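Local atomic coordinates of hypothetical protein BA_2335 (Bacillus anthracis, PDB entry 4H4N), a protein that is of unknown function and folds as a small all-beta domain built from two antiparallel sheets. Residues Lys7-Val21 with Val34-Ile48. Sequence-based numbering, arbitrary orientation.
Sequences KPIAFKVPPNSKLKV and VSIINQLSTPKCQTI. With SO4 (sulfate ion), chain F.
Val13 and Asn38 lie alongside one another, pointing opposite ways, with Val13 CG1 3.5 Å from Asn38 CB, where two antiparallel strand pairs, 9-13 with 44-48 and 17-21 with 34-38, fold over one another. With its CG anti to the backbone N (chi1 179°), Asn38 sends its amide into the connecting turns. There ND2 gives one hydrogen to Thr42 O at 2.8 Å, in the amide plane, and reaches Val13 O at 3.1 Å from above that carbonyl's plane, with a weak bond to Pro14 O. Val13 O also takes Lys44 N, and Asn38 OD1 receives Leu40 N in an Asx turn, so the buried amide has partners at both ends. Between the strand pairs, Val13 CG2 meets Ile36 CG2 at 3.7 Å, and CD1 of Ile36 approaches Phe11 CB. The Phe11 ring, swung beside its own backbone N (chi1 -64°), carries Val21 CG2 3.8 Å above its centre. Ile48 CG1 comes obliquely to Phe11 CE2 at 3.8 Å, while Tyr57 packs edge-to-face with the ring. On the outward side, the side chain of Lys18 runs across that of Ile37, CE resting against CG2. At the end of the type II turn Pro14-Ser17, Asn16 and Ser17 both face Asn38 in a G1 beta bulge. A two-stranded and a three-stranded antiparallel sheet thus face each other across a small apolar core, an arrangement that resembles a small beta sandwich.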
loop_
_atom_site.group_PDB
_atom_site.type_symbol
_atom_site.label_atom_id
_atom_site.label_comp_id
_atom_site.label_asym_id
_atom_site.label_seq_id
_atom_site.Cartn_x
_atom_site.Cartn_y
_atom_site.Cartn_z
ATOM N N LYS A 7 -4.010 -13.646 6.051
ATOM C CA LYS A 7 -3.915 -12.835 7.239
ATOM C C LYS A 7 -3.740 -11.358 6.851
ATOM O O LYS A 7 -3.317 -11.047 5.736
ATOM C CB LYS A 7 -2.723 -13.288 8.085
ATOM C CG LYS A 7 -2.910 -14.630 8.780
ATOM C CD LYS A 7 -1.599 -15.106 9.418
ATOM C CE LYS A 7 -1.788 -16.352 10.281
ATOM N NZ LYS A 7 -0.499 -16.846 10.853
ATOM N N PRO A 8 -4.095 -10.441 7.761
ATOM C CA PRO A 8 -3.864 -9.032 7.487
ATOM C C PRO A 8 -2.393 -8.746 7.200
ATOM O O PRO A 8 -1.515 -9.437 7.736
ATOM C CB PRO A 8 -4.274 -8.362 8.807
ATOM C CG PRO A 8 -5.345 -9.239 9.333
ATOM C CD PRO A 8 -4.909 -10.632 8.979
ATOM N N ILE A 9 -2.139 -7.794 6.307
ATOM C CA ILE A 9 -0.788 -7.289 6.068
ATOM C C ILE A 9 -0.842 -5.840 6.546
ATOM O O ILE A 9 -1.727 -5.081 6.140
ATOM C CB ILE A 9 -0.339 -7.362 4.587
ATOM C CG1 ILE A 9 -0.533 -8.759 4.012
ATOM C CG2 ILE A 9 1.113 -6.935 4.472
ATOM C CD1 ILE A 9 -0.384 -8.793 2.501
ATOM N N ALA A 10 0.104 -5.458 7.407
ATOM C CA ALA A 10 0.145 -4.123 7.993
ATOM C C ALA A 10 1.122 -3.248 7.236
ATOM O O ALA A 10 2.197 -3.696 6.841
ATOM C CB ALA A 10 0.552 -4.214 9.462
ATOM N N PHE A 11 0.766 -1.971 7.123
ATOM C CA PHE A 11 1.558 -0.960 6.434
ATOM C C PHE A 11 1.609 0.332 7.227
ATOM O O PHE A 11 0.622 0.764 7.784
ATOM C CB PHE A 11 0.953 -0.657 5.064
ATOM C CG PHE A 11 0.981 -1.813 4.150
ATOM C CD1 PHE A 11 2.133 -2.106 3.452
ATOM C CD2 PHE A 11 -0.112 -2.631 4.003
ATOM C CE1 PHE A 11 2.202 -3.201 2.627
ATOM C CE2 PHE A 11 -0.065 -3.721 3.159
ATOM C CZ PHE A 11 1.098 -4.011 2.479
ATOM N N LYS A 12 2.780 0.945 7.263
ATOM C CA LYS A 12 2.941 2.254 7.880
ATOM C C LYS A 12 2.869 3.298 6.782
ATOM O O LYS A 12 3.668 3.290 5.847
ATOM C CB LYS A 12 4.271 2.358 8.612
ATOM C CG LYS A 12 4.453 3.686 9.316
ATOM C CD LYS A 12 5.635 3.665 10.261
ATOM C CE LYS A 12 6.946 3.468 9.531
ATOM N NZ LYS A 12 8.088 3.372 10.448
ATOM N N VAL A 13 1.927 4.206 6.889
ATOM C CA VAL A 13 1.755 5.248 5.910
ATOM C C VAL A 13 2.376 6.516 6.479
ATOM O O VAL A 13 1.978 6.976 7.542
ATOM C CB VAL A 13 0.298 5.484 5.553
ATOM C CG1 VAL A 13 0.191 6.460 4.395
ATOM C CG2 VAL A 13 -0.401 4.159 5.230
ATOM N N PRO A 14 3.357 7.103 5.787
ATOM C CA PRO A 14 3.968 8.311 6.331
ATOM C C PRO A 14 2.999 9.476 6.399
ATOM O O PRO A 14 1.935 9.455 5.772
ATOM C CB PRO A 14 5.104 8.606 5.336
ATOM C CG PRO A 14 5.390 7.320 4.682
ATOM C CD PRO A 14 4.060 6.629 4.586
ATOM N N PRO A 15 3.349 10.506 7.167
ATOM C CA PRO A 15 2.507 11.685 7.256
ATOM C C PRO A 15 2.167 12.296 5.913
ATOM O O PRO A 15 3.011 12.350 5.016
ATOM C CB PRO A 15 3.372 12.676 8.060
ATOM C CG PRO A 15 4.287 11.810 8.862
ATOM C CD PRO A 15 4.585 10.663 7.951
ATOM N N ASN A 16 0.933 12.742 5.764
ATOM C CA ASN A 16 0.560 13.523 4.586
ATOM C C ASN A 16 0.870 12.790 3.294
ATOM O O ASN A 16 1.374 13.388 2.339
ATOM C CB ASN A 16 1.292 14.873 4.629
ATOM C CG ASN A 16 0.969 15.643 5.865
ATOM O OD1 ASN A 16 -0.191 15.900 6.138
ATOM N ND2 ASN A 16 1.979 15.986 6.639
ATOM N N SER A 17 0.544 11.502 3.256
ATOM C CA SER A 17 0.943 10.672 2.140
ATOM C C SER A 17 -0.114 9.646 1.777
ATOM O O SER A 17 -1.033 9.347 2.540
ATOM C CB SER A 17 2.240 9.905 2.488
ATOM O OG SER A 17 3.325 10.758 2.767
ATOM N N LYS A 18 0.057 9.098 0.581
ATOM C CA LYS A 18 -0.666 7.942 0.101
ATOM C C LYS A 18 0.350 6.828 -0.123
ATOM O O LYS A 18 1.368 7.029 -0.776
ATOM C CB LYS A 18 -1.383 8.260 -1.216
ATOM C CG LYS A 18 -2.086 7.041 -1.825
ATOM C CD LYS A 18 -2.733 7.295 -3.156
ATOM C CE LYS A 18 -3.947 8.158 -2.993
ATOM N NZ LYS A 18 -4.804 8.125 -4.223
ATOM N N LEU A 19 0.086 5.659 0.430
ATOM C CA LEU A 19 0.888 4.477 0.191
ATOM C C LEU A 19 0.188 3.624 -0.859
ATOM O O LEU A 19 -0.986 3.291 -0.712
ATOM C CB LEU A 19 1.053 3.673 1.467
ATOM C CG LEU A 19 2.109 2.555 1.389
ATOM C CD1 LEU A 19 3.525 3.113 1.397
ATOM C CD2 LEU A 19 1.899 1.542 2.501
ATOM N N LYS A 20 0.917 3.274 -1.912
ATOM C CA LYS A 20 0.419 2.447 -3.006
ATOM C C LYS A 20 1.112 1.098 -2.933
ATOM O O LYS A 20 2.332 1.042 -3.046
ATOM C CB LYS A 20 0.701 3.119 -4.346
ATOM C CG LYS A 20 0.058 4.500 -4.511
ATOM C CD LYS A 20 0.270 5.052 -5.925
ATOM C CE LYS A 20 -0.490 6.342 -6.175
ATOM N NZ LYS A 20 -0.492 6.702 -7.624
ATOM N N VAL A 21 0.336 0.029 -2.776
ATOM C CA VAL A 21 0.849 -1.321 -2.650
ATOM C C VAL A 21 0.514 -2.065 -3.942
ATOM O O VAL A 21 -0.646 -2.142 -4.327
ATOM C CB VAL A 21 0.208 -2.049 -1.450
ATOM C CG1 VAL A 21 0.798 -3.439 -1.285
ATOM C CG2 VAL A 21 0.358 -1.225 -0.163
ATOM N N VAL A 34 -3.497 -1.658 -4.386
ATOM C CA VAL A 34 -4.349 -1.083 -3.368
ATOM C C VAL A 34 -3.646 0.166 -2.834
ATOM O O VAL A 34 -2.436 0.337 -3.029
ATOM C CB VAL A 34 -4.699 -2.064 -2.239
ATOM C CG1 VAL A 34 -5.408 -3.300 -2.798
ATOM C CG2 VAL A 34 -3.519 -2.447 -1.464
ATOM N N SER A 35 -4.371 1.043 -2.179
ATOM C CA SER A 35 -3.761 2.233 -1.653
ATOM C C SER A 35 -4.418 2.667 -0.371
ATOM O O SER A 35 -5.555 2.304 -0.067
ATOM C CB SER A 35 -3.765 3.334 -2.691
ATOM O OG SER A 35 -5.091 3.694 -3.046
ATOM N N ILE A 36 -3.660 3.425 0.404
ATOM C CA ILE A 36 -4.036 3.855 1.735
ATOM C C ILE A 36 -3.615 5.304 1.919
ATOM O O ILE A 36 -2.453 5.635 1.689
ATOM C CB ILE A 36 -3.348 3.010 2.834
ATOM C CG1 ILE A 36 -3.478 1.495 2.571
ATOM C CG2 ILE A 36 -3.884 3.424 4.201
ATOM C CD1 ILE A 36 -2.533 0.666 3.430
ATOM N N ILE A 37 -4.520 6.158 2.361
ATOM C CA ILE A 37 -4.173 7.539 2.624
ATOM C C ILE A 37 -3.955 7.811 4.106
ATOM O O ILE A 37 -4.579 7.203 4.976
ATOM C CB ILE A 37 -5.187 8.537 2.053
ATOM C CG1 ILE A 37 -6.544 8.394 2.687
ATOM C CG2 ILE A 37 -5.229 8.437 0.530
ATOM C CD1 ILE A 37 -7.521 9.455 2.256
ATOM N N ASN A 38 -3.069 8.755 4.374
ATOM C CA ASN A 38 -2.845 9.273 5.707
ATOM C C ASN A 38 -2.726 10.785 5.640
ATOM O O ASN A 38 -1.679 11.311 5.307
ATOM C CB ASN A 38 -1.602 8.680 6.342
ATOM C CG ASN A 38 -1.353 9.244 7.716
ATOM O OD1 ASN A 38 -2.263 9.793 8.353
ATOM N ND2 ASN A 38 -0.119 9.124 8.183
ATOM N N GLN A 39 -3.818 11.461 5.976
ATOM C CA GLN A 39 -3.842 12.907 5.949
ATOM C C GLN A 39 -3.172 13.533 7.186
ATOM O O GLN A 39 -3.012 14.755 7.226
ATOM C CB GLN A 39 -5.288 13.405 5.879
ATOM C CG GLN A 39 -6.121 13.280 7.170
ATOM C CD GLN A 39 -6.715 11.921 7.436
ATOM O OE1 GLN A 39 -6.403 10.910 6.792
ATOM N NE2 GLN A 39 -7.621 11.897 8.386
ATOM N N LEU A 40 -2.859 12.729 8.197
ATOM C CA LEU A 40 -2.324 13.239 9.438
ATOM C C LEU A 40 -0.860 13.600 9.336
ATOM O O LEU A 40 -0.146 13.195 8.423
ATOM C CB LEU A 40 -2.497 12.207 10.545
ATOM C CG LEU A 40 -3.933 11.739 10.765
ATOM C CD1 LEU A 40 -3.975 10.668 11.834
ATOM C CD2 LEU A 40 -4.862 12.912 11.113
ATOM N N SER A 41 -0.400 14.350 10.331
ATOM C CA SER A 41 0.980 14.801 10.391
ATOM C C SER A 41 1.912 13.803 11.058
ATOM O O SER A 41 3.109 14.083 11.165
ATOM C CB SER A 41 1.068 16.130 11.140
ATOM O OG SER A 41 0.810 15.970 12.520
ATOM N N THR A 42 1.366 12.661 11.477
ATOM C CA THR A 42 2.091 11.597 12.132
ATOM C C THR A 42 1.910 10.320 11.314
ATOM O O THR A 42 0.915 10.176 10.608
ATOM C CB THR A 42 1.526 11.389 13.567
ATOM O OG1 THR A 42 0.102 11.255 13.498
ATOM C CG2 THR A 42 1.874 12.575 14.442
ATOM N N PRO A 43 2.860 9.371 11.413
ATOM C CA PRO A 43 2.697 8.111 10.679
ATOM C C PRO A 43 1.543 7.327 11.237
ATOM O O PRO A 43 1.215 7.434 12.428
ATOM C CB PRO A 43 4.017 7.365 10.922
ATOM C CG PRO A 43 4.910 8.299 11.676
ATOM C CD PRO A 43 4.102 9.412 12.202
ATOM N N LYS A 44 0.910 6.539 10.383
ATOM C CA LYS A 44 -0.227 5.750 10.795
ATOM C C LYS A 44 -0.174 4.361 10.191
ATOM O O LYS A 44 0.155 4.202 9.027
ATOM C CB LYS A 44 -1.509 6.473 10.405
ATOM C CG LYS A 44 -1.736 7.739 11.225
ATOM C CD LYS A 44 -1.990 7.434 12.701
ATOM C CE LYS A 44 -1.725 8.642 13.588
ATOM N NZ LYS A 44 -0.303 8.804 13.930
ATOM N N CYS A 45 -0.500 3.353 10.990
ATOM C CA CYS A 45 -0.514 1.980 10.533
ATOM C C CYS A 45 -1.927 1.607 10.108
ATOM O O CYS A 45 -2.901 1.954 10.772
ATOM C CB CYS A 45 -0.019 1.057 11.668
ATOM S SG CYS A 45 0.139 -0.683 11.244
ATOM N N GLN A 46 -2.030 0.894 8.991
ATOM C CA GLN A 46 -3.294 0.378 8.485
ATOM C C GLN A 46 -3.073 -1.027 7.982
ATOM O O GLN A 46 -2.040 -1.308 7.367
ATOM C CB GLN A 46 -3.780 1.242 7.312
ATOM C CG GLN A 46 -4.882 0.653 6.445
ATOM C CD GLN A 46 -6.225 0.876 7.046
ATOM O OE1 GLN A 46 -6.510 1.964 7.555
ATOM N NE2 GLN A 46 -7.090 -0.129 6.961
ATOM N N THR A 47 -4.039 -1.908 8.208
ATOM C CA THR A 47 -3.955 -3.242 7.625
ATOM C C THR A 47 -4.806 -3.382 6.362
ATOM O O THR A 47 -5.832 -2.711 6.180
ATOM C CB THR A 47 -4.395 -4.322 8.581
ATOM O OG1 THR A 47 -5.745 -4.093 8.956
ATOM C CG2 THR A 47 -3.512 -4.356 9.790
ATOM N N ILE A 48 -4.321 -4.246 5.476
ATOM C CA ILE A 48 -5.021 -4.665 4.264
ATOM C C ILE A 48 -5.404 -6.123 4.550
ATOM O O ILE A 48 -4.541 -6.963 4.826
ATOM C CB ILE A 48 -4.118 -4.557 3.020
ATOM C CG1 ILE A 48 -3.765 -3.088 2.695
ATOM C CG2 ILE A 48 -4.793 -5.224 1.825
ATOM C CD1 ILE A 48 -4.940 -2.220 2.300
HETATM S S SO4 F . 1.925 6.020 -10.666
HETATM O O1 SO4 F . 2.047 7.453 -10.904
HETATM O O2 SO4 F . 0.948 5.810 -9.605
HETATM O O3 SO4 F . 3.212 5.450 -10.278
HETATM O O4 SO4 F . 1.462 5.373 -11.891
HETATM O O HOH W 1 -4.789 5.096 -5.606
#